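D-2-hydroxyacid dehydrogensase protein (Ketogulonicigenium vulgare, PDB 4LSW) probably catalyses the NAD(P)-dependent interconversion of D-2-hydroxyacids and 2-oxoacids. Local coordinates at residues Val198-Val203 against Glu226-Asn231; Met111-Ser116 against Arg141-Arg146; Thr2-Leu7 against Arg45-Ala50. All blocks are in the same frame, centred on the assembly; numbering follows the deposited sequence.

Interaction 1: residues Val198-Val203 against Glu226-Asn231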
ATOM      1  N   VAL A 198       9.425   1.689  22.144  1.00  5.68           N
ATOM      2  CA  VAL A 198       9.372   2.833  21.217  1.00  4.35           C
ATOM      3  C   VAL A 198       8.212   3.782  21.472  1.00  5.03           C
ATOM      4  O   VAL A 198       7.224   3.414  22.108  1.00  6.85           O
ATOM      5  CB  VAL A 198       9.368   2.405  19.726  1.00  5.73           C
ATOM      6  CG1 VAL A 198      10.552   1.531  19.423  1.00  5.25           C
ATOM      7  CG2 VAL A 198       8.058   1.691  19.367  1.00  5.00           C
ATOM      8  N   ASP A 199       8.341   5.002  20.948  1.00  5.43           N
ATOM      9  CA  ASP A 199       7.331   6.030  21.069  1.00  5.46           C
ATOM     10  C   ASP A 199       6.439   6.102  19.828  1.00  4.72           C
ATOM     11  O   ASP A 199       5.314   6.586  19.898  1.00  5.57           O
ATOM     12  CB  ASP A 199       8.012   7.382  21.305  1.00  7.17           C
ATOM     13  CG  ASP A 199       8.942   7.353  22.504  1.00  8.02           C
ATOM     14  OD1 ASP A 199       8.424   7.128  23.612  1.00  7.91           O
ATOM     15  OD2 ASP A 199      10.177   7.524  22.351  1.00  6.96           O
ATOM     16  N   PHE A 200       6.954   5.617  18.701  1.00  4.99           N
ATOM     17  CA  PHE A 200       6.262   5.647  17.420  1.00  4.02           C
ATOM     18  C   PHE A 200       6.509   4.303  16.769  1.00  5.36           C
ATOM     19  O   PHE A 200       7.653   3.862  16.710  1.00  5.35           O
ATOM     20  CB  PHE A 200       6.853   6.735  16.509  1.00  3.64           C
ATOM     21  CG  PHE A 200       6.857   8.111  17.109  1.00  4.50           C
ATOM     22  CD1 PHE A 200       5.750   8.938  16.979  1.00  5.35           C
ATOM     23  CD2 PHE A 200       7.974   8.588  17.787  1.00  5.88           C
ATOM     24  CE1 PHE A 200       5.753  10.227  17.517  1.00  4.46           C
ATOM     25  CE2 PHE A 200       7.976   9.872  18.339  1.00  6.85           C
ATOM     26  CZ  PHE A 200       6.874  10.690  18.196  1.00  6.68           C
ATOM     27  N   LEU A 201       5.453   3.638  16.314  1.00  4.68           N
ATOM     28  CA  LEU A 201       5.596   2.338  15.644  1.00  4.27           C
ATOM     29  C   LEU A 201       5.001   2.405  14.246  1.00  5.64           C
ATOM     30  O   LEU A 201       3.807   2.701  14.086  1.00  6.23           O
ATOM     31  CB  LEU A 201       4.877   1.236  16.431  1.00  4.99           C
ATOM     32  CG  LEU A 201       4.920  -0.172  15.836  1.00  5.02           C
ATOM     33  CD1 LEU A 201       6.345  -0.698  15.791  1.00  7.20           C
ATOM     34  CD2 LEU A 201       4.024  -1.121  16.631  1.00  7.38           C
ATOM     35  N   PHE A 202       5.829   2.156  13.244  1.00  4.48           N
ATOM     36  CA  PHE A 202       5.374   2.159  11.859  1.00  5.33           C
ATOM     37  C   PHE A 202       5.075   0.741  11.425  1.00  6.09           C
ATOM     38  O   PHE A 202       5.914  -0.148  11.591  1.00  5.94           O
ATOM     39  CB  PHE A 202       6.464   2.739  10.946  1.00  4.41           C
ATOM     40  CG  PHE A 202       6.674   4.214  11.119  1.00  4.02           C
ATOM     41  CD1 PHE A 202       7.480   4.704  12.147  1.00  5.90           C
ATOM     42  CD2 PHE A 202       6.053   5.112  10.268  1.00  4.57           C
ATOM     43  CE1 PHE A 202       7.674   6.066  12.314  1.00  5.40           C
ATOM     44  CE2 PHE A 202       6.249   6.478  10.434  1.00  6.19           C
ATOM     45  CZ  PHE A 202       7.057   6.950  11.453  1.00  6.01           C
ATOM     46  N   VAL A 203       3.897   0.527  10.852  1.00  6.05           N
ATOM     47  CA  VAL A 203       3.543  -0.786  10.330  1.00  5.80           C
ATOM     48  C   VAL A 203       3.739  -0.776   8.822  1.00  9.25           C
ATOM     49  O   VAL A 203       2.993  -0.116   8.081  1.00  8.57           O
ATOM     50  CB  VAL A 203       2.107  -1.160  10.678  1.00  7.27           C
ATOM     51  CG1 VAL A 203       1.804  -2.571  10.192  1.00 11.25           C
ATOM     52  CG2 VAL A 203       1.906  -1.058  12.174  1.00  8.26           C
ATOM     53  N   GLU A 226       1.292   6.677  25.592  1.00  8.96           N
ATOM     54  CA  GLU A 226       1.871   7.820  24.905  1.00  8.47           C
ATOM     55  C   GLU A 226       2.591   7.393  23.638  1.00 10.98           C
ATOM     56  O   GLU A 226       3.408   8.139  23.095  1.00 11.45           O
ATOM     57  CB  GLU A 226       2.787   8.600  25.845  1.00 10.99           C
ATOM     58  CG  GLU A 226       2.003   9.167  27.029  1.00 10.89           C
ATOM     59  CD  GLU A 226       2.807  10.067  27.938  1.00 19.61           C
ATOM     60  OE1 GLU A 226       3.918  10.489  27.558  1.00 21.12           O
ATOM     61  OE2 GLU A 226       2.311  10.357  29.049  1.00 29.95           O
ATOM     62  N   GLY A 227       2.287   6.188  23.169  1.00  7.27           N
ATOM     63  CA  GLY A 227       2.816   5.717  21.913  1.00  7.43           C
ATOM     64  C   GLY A 227       1.872   6.031  20.780  1.00  5.80           C
ATOM     65  O   GLY A 227       0.686   6.297  20.990  1.00  7.90           O
ATOM     66  N   MET A 228       2.406   5.993  19.562  1.00  5.13           N
ATOM     67  CA  MET A 228       1.654   6.287  18.361  1.00  5.85           C
ATOM     68  C   MET A 228       1.853   5.175  17.338  1.00  6.25           C
ATOM     69  O   MET A 228       2.984   4.765  17.068  1.00  6.24           O
ATOM     70  CB  MET A 228       2.120   7.620  17.772  1.00  7.02           C
ATOM     71  CG  MET A 228       1.412   7.954  16.486  1.00  4.52           C
ATOM     72  SD  MET A 228       2.082   9.390  15.633  1.00  7.82           S
ATOM     73  CE  MET A 228       2.000  10.583  16.950  1.00  8.61           C
ATOM     74  N   LEU A 229       0.752   4.694  16.773  1.00  6.14           N
ATOM     75  CA  LEU A 229       0.787   3.691  15.723  1.00  5.57           C
ATOM     76  C   LEU A 229       0.573   4.359  14.368  1.00  7.30           C
ATOM     77  O   LEU A 229      -0.395   5.104  14.198  1.00  7.65           O
ATOM     78  CB  LEU A 229      -0.317   2.653  15.964  1.00  6.84           C
ATOM     79  CG  LEU A 229      -0.328   1.463  15.000  1.00  8.90           C
ATOM     80  CD1 LEU A 229       0.854   0.522  15.255  1.00 11.33           C
ATOM     81  CD2 LEU A 229      -1.662   0.712  15.092  1.00 12.02           C
ATOM     82  N   ILE A 230       1.478   4.122  13.418  1.00  4.74           N
ATOM     83  CA  ILE A 230       1.314   4.666  12.075  1.00  5.54           C
ATOM     84  C   ILE A 230       1.193   3.521  11.094  1.00  6.39           C
ATOM     85  O   ILE A 230       2.105   2.718  10.978  1.00  5.93           O
ATOM     86  CB  ILE A 230       2.505   5.567  11.649  1.00  4.27           C
ATOM     87  CG1 ILE A 230       2.702   6.719  12.642  1.00  6.15           C
ATOM     88  CG2 ILE A 230       2.293   6.106  10.233  1.00  6.69           C
ATOM     89  CD1 ILE A 230       3.768   6.448  13.705  1.00  6.95           C
ATOM     90  N   ASN A 231       0.061   3.424  10.405  1.00  5.57           N
ATOM     91  CA  ASN A 231      -0.116   2.356   9.444  1.00  5.99           C
ATOM     92  C   ASN A 231      -0.233   2.826   8.006  1.00  8.37           C
ATOM     93  O   ASN A 231      -1.159   3.581   7.669  1.00  9.36           O
ATOM     94  CB  ASN A 231      -1.312   1.467   9.775  1.00  7.53           C
ATOM     95  CG  ASN A 231      -1.341   0.248   8.911  1.00  8.26           C
ATOM     96  OD1 ASN A 231      -0.316  -0.150   8.349  1.00  7.82           O
ATOM     97  ND2 ASN A 231      -2.519  -0.348   8.762  1.00 13.32           N
TER
HETATM   98  O   HOH W   1       4.104   9.032  20.409  1.00 10.89           O
HETATM   99  O   HOH W   2       5.990   7.996  24.525  1.00 16.71           O

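Interaction 2: residues Met111-Ser116 against Arg141-Arg146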
ATOM      1  N   MET A 111       2.897  11.714   8.319  1.00  6.56           N
ATOM      2  CA  MET A 111       1.778  11.424   9.202  1.00  5.55           C
ATOM      3  C   MET A 111       2.179  11.405  10.673  1.00  5.63           C
ATOM      4  O   MET A 111       1.471  11.940  11.522  1.00  6.13           O
ATOM      5  CB  MET A 111       1.132  10.091   8.808  1.00  5.62           C
ATOM      6  CG  MET A 111       0.326  10.190   7.507  1.00  8.62           C
ATOM      7  SD  MET A 111      -0.107   8.598   6.771  1.00  8.52           S
ATOM      8  CE  MET A 111      -1.166   7.871   8.035  1.00  8.56           C
ATOM      9  N   MET A 112       3.307  10.774  10.981  1.00  5.51           N
ATOM     10  CA  MET A 112       3.834  10.795  12.341  1.00  6.62           C
ATOM     11  C   MET A 112       4.035  12.231  12.819  1.00  5.63           C
ATOM     12  O   MET A 112       3.599  12.600  13.909  1.00  6.93           O
ATOM     13  CB  MET A 112       5.171  10.045  12.428  1.00  6.47           C
ATOM     14  CG  MET A 112       5.903  10.286  13.748  1.00  8.78           C
ATOM     15  SD  MET A 112       7.574   9.618  13.825  1.00  8.83           S
ATOM     16  CE  MET A 112       8.332  10.596  12.545  1.00  6.60           C
ATOM     17  N   LEU A 113       4.667  13.047  11.976  1.00  5.61           N
ATOM     18  CA  LEU A 113       4.929  14.431  12.336  1.00  6.32           C
ATOM     19  C   LEU A 113       3.634  15.211  12.529  1.00  5.07           C
ATOM     20  O   LEU A 113       3.488  15.953  13.497  1.00  7.40           O
ATOM     21  CB  LEU A 113       5.791  15.106  11.262  1.00  4.78           C
ATOM     22  CG  LEU A 113       7.259  14.673  11.232  1.00  5.10           C
ATOM     23  CD1 LEU A 113       7.836  14.973   9.862  1.00  6.03           C
ATOM     24  CD2 LEU A 113       8.023  15.415  12.314  1.00  9.13           C
ATOM     25  N   ALA A 114       2.699  15.040  11.601  1.00  4.99           N
ATOM     26  CA  ALA A 114       1.429  15.758  11.665  1.00  7.06           C
ATOM     27  C   ALA A 114       0.624  15.417  12.917  1.00  5.92           C
ATOM     28  O   ALA A 114       0.050  16.303  13.539  1.00  9.87           O
ATOM     29  CB  ALA A 114       0.603  15.506  10.413  1.00  8.20           C
ATOM     30  N   GLN A 115       0.591  14.139  13.291  1.00  6.59           N
ATOM     31  CA  GLN A 115      -0.140  13.737  14.480  1.00  8.00           C
ATOM     32  C   GLN A 115       0.584  14.184  15.739  1.00  6.55           C
ATOM     33  O   GLN A 115      -0.024  14.755  16.649  1.00  9.06           O
ATOM     34  CB  GLN A 115      -0.356  12.221  14.491  1.00  6.46           C
ATOM     35  CG  GLN A 115      -1.205  11.741  15.664  1.00  8.63           C
ATOM     36  CD  GLN A 115      -2.566  12.403  15.728  1.00 12.53           C
ATOM     37  OE1 GLN A 115      -3.166  12.727  14.700  1.00 14.67           O
ATOM     38  NE2 GLN A 115      -3.059  12.614  16.941  1.00 14.67           N
ATOM     39  N   SER A 116       1.894  13.953  15.794  1.00  5.80           N
ATOM     40  CA  SER A 116       2.647  14.313  16.985  1.00  6.54           C
ATOM     41  C   SER A 116       2.608  15.814  17.274  1.00  6.19           C
ATOM     42  O   SER A 116       2.486  16.229  18.427  1.00  8.73           O
ATOM     43  CB  SER A 116       4.087  13.824  16.888  1.00  6.58           C
ATOM     44  OG  SER A 116       4.672  13.795  18.175  1.00  7.92           O
ATOM     45  N   ARG A 141       3.834  17.349  21.041  1.00  8.36           N
ATOM     46  CA  ARG A 141       4.904  16.436  21.427  1.00  7.57           C
ATOM     47  C   ARG A 141       6.028  16.332  20.404  1.00  5.78           C
ATOM     48  O   ARG A 141       5.786  16.156  19.207  1.00  6.86           O
ATOM     49  CB  ARG A 141       4.343  15.038  21.699  1.00  9.59           C
ATOM     50  CG  ARG A 141       3.353  14.979  22.865  1.00 13.98           C
ATOM     51  CD  ARG A 141       4.001  15.390  24.180  1.00 13.47           C
ATOM     52  NE  ARG A 141       5.180  14.590  24.522  1.00 15.11           N
ATOM     53  CZ  ARG A 141       5.152  13.435  25.185  1.00 18.71           C
ATOM     54  NH1 ARG A 141       3.994  12.917  25.584  1.00 17.21           N
ATOM     55  NH2 ARG A 141       6.283  12.793  25.452  1.00 16.15           N
ATOM     56  N   ARG A 142       7.252  16.417  20.913  1.00  7.07           N
ATOM     57  CA  ARG A 142       8.464  16.286  20.119  1.00  6.35           C
ATOM     58  C   ARG A 142       8.573  14.970  19.347  1.00  8.33           C
ATOM     59  O   ARG A 142       8.157  13.899  19.821  1.00  7.29           O
ATOM     60  CB  ARG A 142       9.684  16.442  21.022  1.00  5.01           C
ATOM     61  CG  ARG A 142      11.022  16.200  20.308  1.00  5.94           C
ATOM     62  CD  ARG A 142      12.205  16.413  21.237  1.00  7.49           C
ATOM     63  NE  ARG A 142      12.273  17.783  21.749  1.00  7.79           N
ATOM     64  CZ  ARG A 142      13.213  18.201  22.592  1.00  8.80           C
ATOM     65  NH1 ARG A 142      14.159  17.354  23.002  1.00 10.12           N
ATOM     66  NH2 ARG A 142      13.212  19.454  23.027  1.00 11.03           N
ATOM     67  N   VAL A 143       9.140  15.055  18.151  1.00  6.93           N
ATOM     68  CA  VAL A 143       9.498  13.866  17.389  1.00  4.76           C
ATOM     69  C   VAL A 143      11.000  13.546  17.460  1.00  4.81           C
ATOM     70  O   VAL A 143      11.382  12.436  17.845  1.00  5.94           O
ATOM     71  CB  VAL A 143       9.036  13.971  15.911  1.00  4.72           C
ATOM     72  CG1 VAL A 143       9.639  12.832  15.077  1.00  5.42           C
ATOM     73  CG2 VAL A 143       7.521  13.944  15.836  1.00  7.04           C
ATOM     74  N   PHE A 144      11.849  14.506  17.100  1.00  5.78           N
ATOM     75  CA  PHE A 144      13.269  14.208  16.915  1.00  4.46           C
ATOM     76  C   PHE A 144      13.928  13.635  18.163  1.00  4.71           C
ATOM     77  O   PHE A 144      13.591  14.004  19.290  1.00  5.88           O
ATOM     78  CB  PHE A 144      14.058  15.443  16.419  1.00  5.87           C
ATOM     79  CG  PHE A 144      14.456  16.403  17.523  1.00  5.89           C
ATOM     80  CD1 PHE A 144      13.579  17.388  17.953  1.00  5.59           C
ATOM     81  CD2 PHE A 144      15.708  16.309  18.131  1.00  6.03           C
ATOM     82  CE1 PHE A 144      13.934  18.262  18.976  1.00  6.73           C
ATOM     83  CE2 PHE A 144      16.070  17.184  19.155  1.00  6.21           C
ATOM     84  CZ  PHE A 144      15.177  18.159  19.577  1.00  5.67           C
ATOM     85  N   GLY A 145      14.871  12.724  17.942  1.00  5.22           N
ATOM     86  CA  GLY A 145      15.656  12.152  19.022  1.00  6.91           C
ATOM     87  C   GLY A 145      14.944  11.084  19.839  1.00  7.72           C
ATOM     88  O   GLY A 145      15.558  10.474  20.717  1.00 10.56           O
ATOM     89  N   ARG A 146      13.669  10.845  19.554  1.00  4.95           N
ATOM     90  CA  ARG A 146      12.886   9.887  20.323  1.00  5.02           C
ATOM     91  C   ARG A 146      12.979   8.496  19.687  1.00  7.18           C
ATOM     92  O   ARG A 146      13.777   8.283  18.773  1.00  6.27           O
ATOM     93  CB  ARG A 146      11.448  10.385  20.487  1.00  7.99           C
ATOM     94  CG  ARG A 146      11.384  11.726  21.270  1.00  7.82           C
ATOM     95  CD  ARG A 146       9.963  12.186  21.517  1.00  9.65           C
ATOM     96  NE  ARG A 146       9.227  11.283  22.399  1.00 12.15           N
ATOM     97  CZ  ARG A 146       7.902  11.255  22.501  1.00 13.11           C
ATOM     98  NH1 ARG A 146       7.156  12.077  21.778  1.00 13.68           N
ATOM     99  NH2 ARG A 146       7.318  10.400  23.330  1.00 15.03           N
TER
HETATM  100  O   HOH W   3       4.166  11.850  20.258  1.00 15.02           O

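Interaction 3: residues Thr2-Leu7 against Arg45-Ala50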
ATOM      1  N   THR A   2      -0.081  -5.106 -36.935  1.00 11.65           N
ATOM      2  CA  THR A   2      -0.767  -5.659 -35.765  1.00 12.23           C
ATOM      3  C   THR A   2      -0.897  -4.647 -34.649  1.00 13.16           C
ATOM      4  O   THR A   2       0.028  -3.888 -34.370  1.00 15.64           O
ATOM      5  CB  THR A   2      -0.036  -6.878 -35.171  1.00 19.65           C
ATOM      6  OG1 THR A   2       1.167  -6.443 -34.527  1.00 29.15           O
ATOM      7  CG2 THR A   2       0.291  -7.905 -36.238  1.00 15.64           C
ATOM      8  N   LYS A   3      -2.063  -4.654 -34.019  1.00 11.98           N
ATOM      9  CA  LYS A   3      -2.264  -3.996 -32.743  1.00 13.91           C
ATOM     10  C   LYS A   3      -2.795  -5.104 -31.845  1.00 13.32           C
ATOM     11  O   LYS A   3      -3.994  -5.408 -31.885  1.00 14.08           O
ATOM     12  CB  LYS A   3      -3.293  -2.870 -32.853  1.00 16.65           C
ATOM     13  CG  LYS A   3      -2.872  -1.700 -33.734  1.00 17.88           C
ATOM     14  CD  LYS A   3      -3.849  -0.549 -33.602  1.00 19.71           C
ATOM     15  CE  LYS A   3      -3.904  -0.063 -32.170  1.00 18.79           C
ATOM     16  NZ  LYS A   3      -4.843   1.074 -31.987  1.00 22.49           N
ATOM     17  N   PRO A   4      -1.900  -5.728 -31.058  1.00 12.91           N
ATOM     18  CA  PRO A   4      -2.255  -6.905 -30.256  1.00 12.46           C
ATOM     19  C   PRO A   4      -3.496  -6.671 -29.409  1.00 14.03           C
ATOM     20  O   PRO A   4      -3.736  -5.563 -28.919  1.00 13.82           O
ATOM     21  CB  PRO A   4      -1.028  -7.112 -29.368  1.00 15.28           C
ATOM     22  CG  PRO A   4       0.102  -6.550 -30.175  1.00 17.34           C
ATOM     23  CD  PRO A   4      -0.486  -5.353 -30.880  1.00 16.86           C
ATOM     24  N   GLU A   5      -4.308  -7.708 -29.275  1.00 14.88           N
ATOM     25  CA  GLU A   5      -5.576  -7.537 -28.601  1.00 15.07           C
ATOM     26  C   GLU A   5      -5.447  -7.886 -27.136  1.00 12.41           C
ATOM     27  O   GLU A   5      -4.933  -8.949 -26.764  1.00 14.13           O
ATOM     28  CB  GLU A   5      -6.681  -8.328 -29.295  1.00 18.73           C
ATOM     29  CG  GLU A   5      -6.770  -7.965 -30.767  1.00 21.37           C
ATOM     30  CD  GLU A   5      -8.098  -8.306 -31.387  1.00 22.57           C
ATOM     31  OE1 GLU A   5      -9.136  -8.171 -30.707  1.00 23.31           O
ATOM     32  OE2 GLU A   5      -8.092  -8.705 -32.565  1.00 25.96           O
ATOM     33  N   ILE A   6      -5.877  -6.943 -26.305  1.00 11.52           N
ATOM     34  CA  ILE A   6      -5.783  -7.099 -24.863  1.00 10.65           C
ATOM     35  C   ILE A   6      -7.129  -6.829 -24.192  1.00  9.56           C
ATOM     36  O   ILE A   6      -7.991  -6.137 -24.741  1.00  9.58           O
ATOM     37  CB  ILE A   6      -4.682  -6.200 -24.267  1.00 10.25           C
ATOM     38  CG1 ILE A   6      -5.095  -4.733 -24.273  1.00 12.55           C
ATOM     39  CG2 ILE A   6      -3.369  -6.370 -25.022  1.00 13.11           C
ATOM     40  CD1 ILE A   6      -4.053  -3.851 -23.625  1.00 17.13           C
ATOM     41  N   LEU A   7      -7.316  -7.412 -23.016  1.00  8.72           N
ATOM     42  CA  LEU A   7      -8.546  -7.238 -22.261  1.00  8.55           C
ATOM     43  C   LEU A   7      -8.234  -6.433 -21.005  1.00  8.17           C
ATOM     44  O   LEU A   7      -7.392  -6.834 -20.195  1.00 10.72           O
ATOM     45  CB  LEU A   7      -9.136  -8.605 -21.901  1.00 10.28           C
ATOM     46  CG  LEU A   7     -10.531  -8.675 -21.259  1.00  8.81           C
ATOM     47  CD1 LEU A   7     -11.618  -8.236 -22.224  1.00 11.91           C
ATOM     48  CD2 LEU A   7     -10.801 -10.096 -20.791  1.00 10.73           C
ATOM     49  N   ARG A  45      -9.346 -13.970 -28.926  1.00 10.26           N
ATOM     50  CA  ARG A  45      -8.348 -13.033 -29.426  1.00 13.35           C
ATOM     51  C   ARG A  45      -7.385 -12.516 -28.366  1.00 12.70           C
ATOM     52  O   ARG A  45      -6.314 -12.008 -28.700  1.00 14.71           O
ATOM     53  CB  ARG A  45      -9.027 -11.837 -30.077  1.00 13.50           C
ATOM     54  CG  ARG A  45      -9.984 -12.216 -31.188  1.00 15.96           C
ATOM     55  CD  ARG A  45     -10.198 -11.034 -32.095  1.00 22.98           C
ATOM     56  NE  ARG A  45     -11.148 -11.281 -33.177  1.00 18.93           N
ATOM     57  CZ  ARG A  45     -10.818 -11.740 -34.384  1.00 16.48           C
ATOM     58  NH1 ARG A  45      -9.558 -12.047 -34.668  1.00 16.39           N
ATOM     59  NH2 ARG A  45     -11.760 -11.902 -35.307  1.00 11.93           N
ATOM     60  N   ILE A  46      -7.769 -12.638 -27.103  1.00 10.50           N
ATOM     61  CA  ILE A  46      -7.030 -11.986 -26.027  1.00 11.10           C
ATOM     62  C   ILE A  46      -5.668 -12.627 -25.765  1.00 10.52           C
ATOM     63  O   ILE A  46      -5.573 -13.796 -25.400  1.00 12.25           O
ATOM     64  CB  ILE A  46      -7.852 -11.957 -24.719  1.00  8.50           C
ATOM     65  CG1 ILE A  46      -9.189 -11.245 -24.939  1.00  9.55           C
ATOM     66  CG2 ILE A  46      -7.057 -11.277 -23.608  1.00 11.24           C
ATOM     67  CD1 ILE A  46      -9.078  -9.894 -25.647  1.00 11.07           C
ATOM     68  N   ARG A  47      -4.614 -11.835 -25.942  1.00 10.34           N
ATOM     69  CA  ARG A  47      -3.262 -12.316 -25.704  1.00 10.33           C
ATOM     70  C   ARG A  47      -2.719 -11.789 -24.378  1.00  9.31           C
ATOM     71  O   ARG A  47      -1.813 -12.375 -23.807  1.00 10.53           O
ATOM     72  CB  ARG A  47      -2.347 -11.946 -26.869  1.00 15.80           C
ATOM     73  CG  ARG A  47      -2.676 -12.701 -28.156  1.00 17.22           C
ATOM     74  CD  ARG A  47      -1.865 -12.182 -29.324  1.00 21.27           C
ATOM     75  NE  ARG A  47      -0.434 -12.340 -29.089  1.00 20.40           N
ATOM     76  CZ  ARG A  47       0.511 -11.680 -29.750  1.00 21.33           C
ATOM     77  NH1 ARG A  47       0.182 -10.812 -30.691  1.00 23.45           N
ATOM     78  NH2 ARG A  47       1.788 -11.887 -29.458  1.00 25.36           N
ATOM     79  N   ALA A  48      -3.276 -10.684 -23.890  1.00 10.03           N
ATOM     80  CA  ALA A  48      -2.883 -10.182 -22.575  1.00  9.24           C
ATOM     81  C   ALA A  48      -4.059  -9.538 -21.850  1.00  8.46           C
ATOM     82  O   ALA A  48      -4.942  -8.959 -22.481  1.00  9.09           O
ATOM     83  CB  ALA A  48      -1.725  -9.192 -22.682  1.00 10.47           C
ATOM     84  N   ILE A  49      -4.051  -9.652 -20.526  1.00  9.15           N
ATOM     85  CA  ILE A  49      -5.008  -8.951 -19.680  1.00  8.59           C
ATOM     86  C   ILE A  49      -4.260  -7.836 -18.968  1.00  8.79           C
ATOM     87  O   ILE A  49      -3.123  -8.024 -18.516  1.00 10.76           O
ATOM     88  CB  ILE A  49      -5.660  -9.894 -18.665  1.00  8.52           C
ATOM     89  CG1 ILE A  49      -6.618 -10.852 -19.378  1.00 10.52           C
ATOM     90  CG2 ILE A  49      -6.417  -9.098 -17.604  1.00 10.05           C
ATOM     91  CD1 ILE A  49      -7.127 -11.965 -18.494  1.00  9.48           C
ATOM     92  N   ALA A  50      -4.880  -6.661 -18.919  1.00  8.95           N
ATOM     93  CA  ALA A  50      -4.370  -5.549 -18.134  1.00  9.89           C
ATOM     94  C   ALA A  50      -5.335  -5.368 -16.980  1.00  9.44           C
ATOM     95  O   ALA A  50      -6.525  -5.124 -17.177  1.00 10.06           O
ATOM     96  CB  ALA A  50      -4.300  -4.279 -18.979  1.00 11.11           C
TER

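Interaction 1: residues Val198-Val203 against Glu226-Asn231
Phe-202 and Ile-230 stand side by side on two neighbouring parallel strands, 200-203 and 228-231, which with helix 217-223 form a beta-alpha-beta unit of the Rossmann-type domain. Four backbone hydrogen bonds join the strands; the one from Ile-230 N to Leu-201 O is 2.8 Å long and almost straight, at 174°. On the face with Phe-200, Phe-202, Met-228 and Ile-230, the side chains of Phe-202 and Ile-230 point the same way. Ile-230 CG1 is anti to its carbonyl carbon, and an unusual chi2 of 96° carries CD1 over the centre of the Phe-202 ring, 4.0 Å from the centroid, in a CH-pi contact. CD1 also reaches back to Phe-200 CB at 4.2 Å. Met-228 meets the other ring from its edge: the chain, extended through chi1 and chi2, brings SD into the plane of the Phe-200 ring as a Met-aromatic contact, and the bend at chi3 (-54°) then turns CE to 3.8 Å from Phe-200 CE1. Met-112 of helix 101-116 touches both rings. Across the sheet, Leu-201 and Leu-229 share one rotamer and run alongside each other, while Leu-229 CD1 also meets Val-203 CG2 at 3.6 Å; helix 217-223 covers both leucines. At the start of the strands Asp-199 O accepts both Met-228 N and a water. Asp-199, whose carboxylate forms a salt bridge with Arg-147, is linked further to Glu-226 O by two waters, one donating to Asp-199 OD1 at 2.7 Å and the other to Asp-199 O at 2.8 Å.

Interaction 2: residues Met111-Ser116 against Arg141-Arg146
Ser-116 and Arg-141 make the polar half of this contact, where the last turn of helix 101-116 meets the loop leading into strand 147-151. Two hydrogen bonds run between them in opposite directions: Arg-141 N donates to Ser-116 O at 3.1 Å, and Ser-116 OG donates to Arg-141 O at 2.8 Å. With its hydroxyl turned anti to the backbone nitrogen (chi1 -162°), Ser-116 approaches that carbonyl from above its plane, and a water donates to the same OG. The apolar half centres on Val-143, whose two methyls divide the work. CG1 takes the end of Met-112, with Met-112 CE at 3.6 Å, whereas CG2 packs on Ser-116 CB, also at 3.6 Å, and on Leu-113 CD2 at 3.8 Å. Within the loop, Arg-146 NH1 reaches back in its guanidinium plane to Arg-142 O, 2.9 Å away in a bond of 171°. This bond spans a type II beta turn from Val-143 to Arg-146, with Gly-145 at the positive-phi position (78°) that favours glycine. The guanidinium of Arg-141 leads away to a salt bridge with Glu-226. Such packing joins a helix on one face of the Rossmann-type sheet to the turn just before one of its central strands.

Interaction 3: residues Thr2-Leu7 against Arg45-Ala50
Strands 5-7 and 48-50 run parallel with a marked twist, 43° between their short axes, and are joined by Leu-7, which donates from N to Ala-48 O at 2.9 Å and accepts at O from Ala-50 N at 2.8 Å. Ahead of this pairing, Arg-47 N gives Glu-5 O a nearly straight bond (176°), while the neighbouring Ala-48 N is buried without a partner. Glu-5 and Arg-45 carry most of the side-chain contact at this end. The carboxylate rests on the aliphatic part of the arginine, with Glu-5 OE2 3.2 Å from Arg-45 CD. Their flat groups are turned only 14° from each other, yet OE2 stands well out of the guanidinium plane and 4.0 Å from Arg-45 NE; opposite charges are near, but no N-H points at the oxygen. The other oxygen, OE1, is hydrogen-bonded to His-27. Replacing Glu-5 with a leucine would probably leave His-27 without this acceptor and the Arg-45 guanidinium without its nearby negative charge. Deeper in, Ile-46 CG2 lies 3.8 Å from Leu-7 CB, and Ile-46 CD1 comes to 4.0 Å from the same carbon. Ile-6 CG2 meets Ala-48 CB, also at 4.0 Å, on the opposite face of the sheet from Leu-7. The pair lies in the parallel part of the six-stranded sheet, probably the substrate-binding domain as in relatives. Strand 25-28 pairs beyond Ile-6 and strand 70-74 beyond Ile-49; helix 287-306 covers Pro-4, Arg-47 and Ala-48, whereas helix 59-63 packs against Leu-7 and Ile-49.

Interactions 1 and 2 belong to the same nucleotide-binding domain, their centres 10 Å apart, and they touch through packing and ion pairs; Met-228 CE, for one, reaches Ser-116 N. Interaction 1 is core, mostly buried strand pairing with rings on one face, leucines and a valine on the other; interaction 2 is only partly buried, a helix end held to a loop by a serine and a valine. Interaction 3 is also a buried parallel strand pair, but in the other sheet, about 46 Å from interaction 1 between centres. Its buried side chains are aliphatic, with no aromatic ring. Both strand pairs begin among charged residues: waters join the strands there in interaction 1, whereas in interaction 3 a glutamate lies against an arginine without a salt bridge.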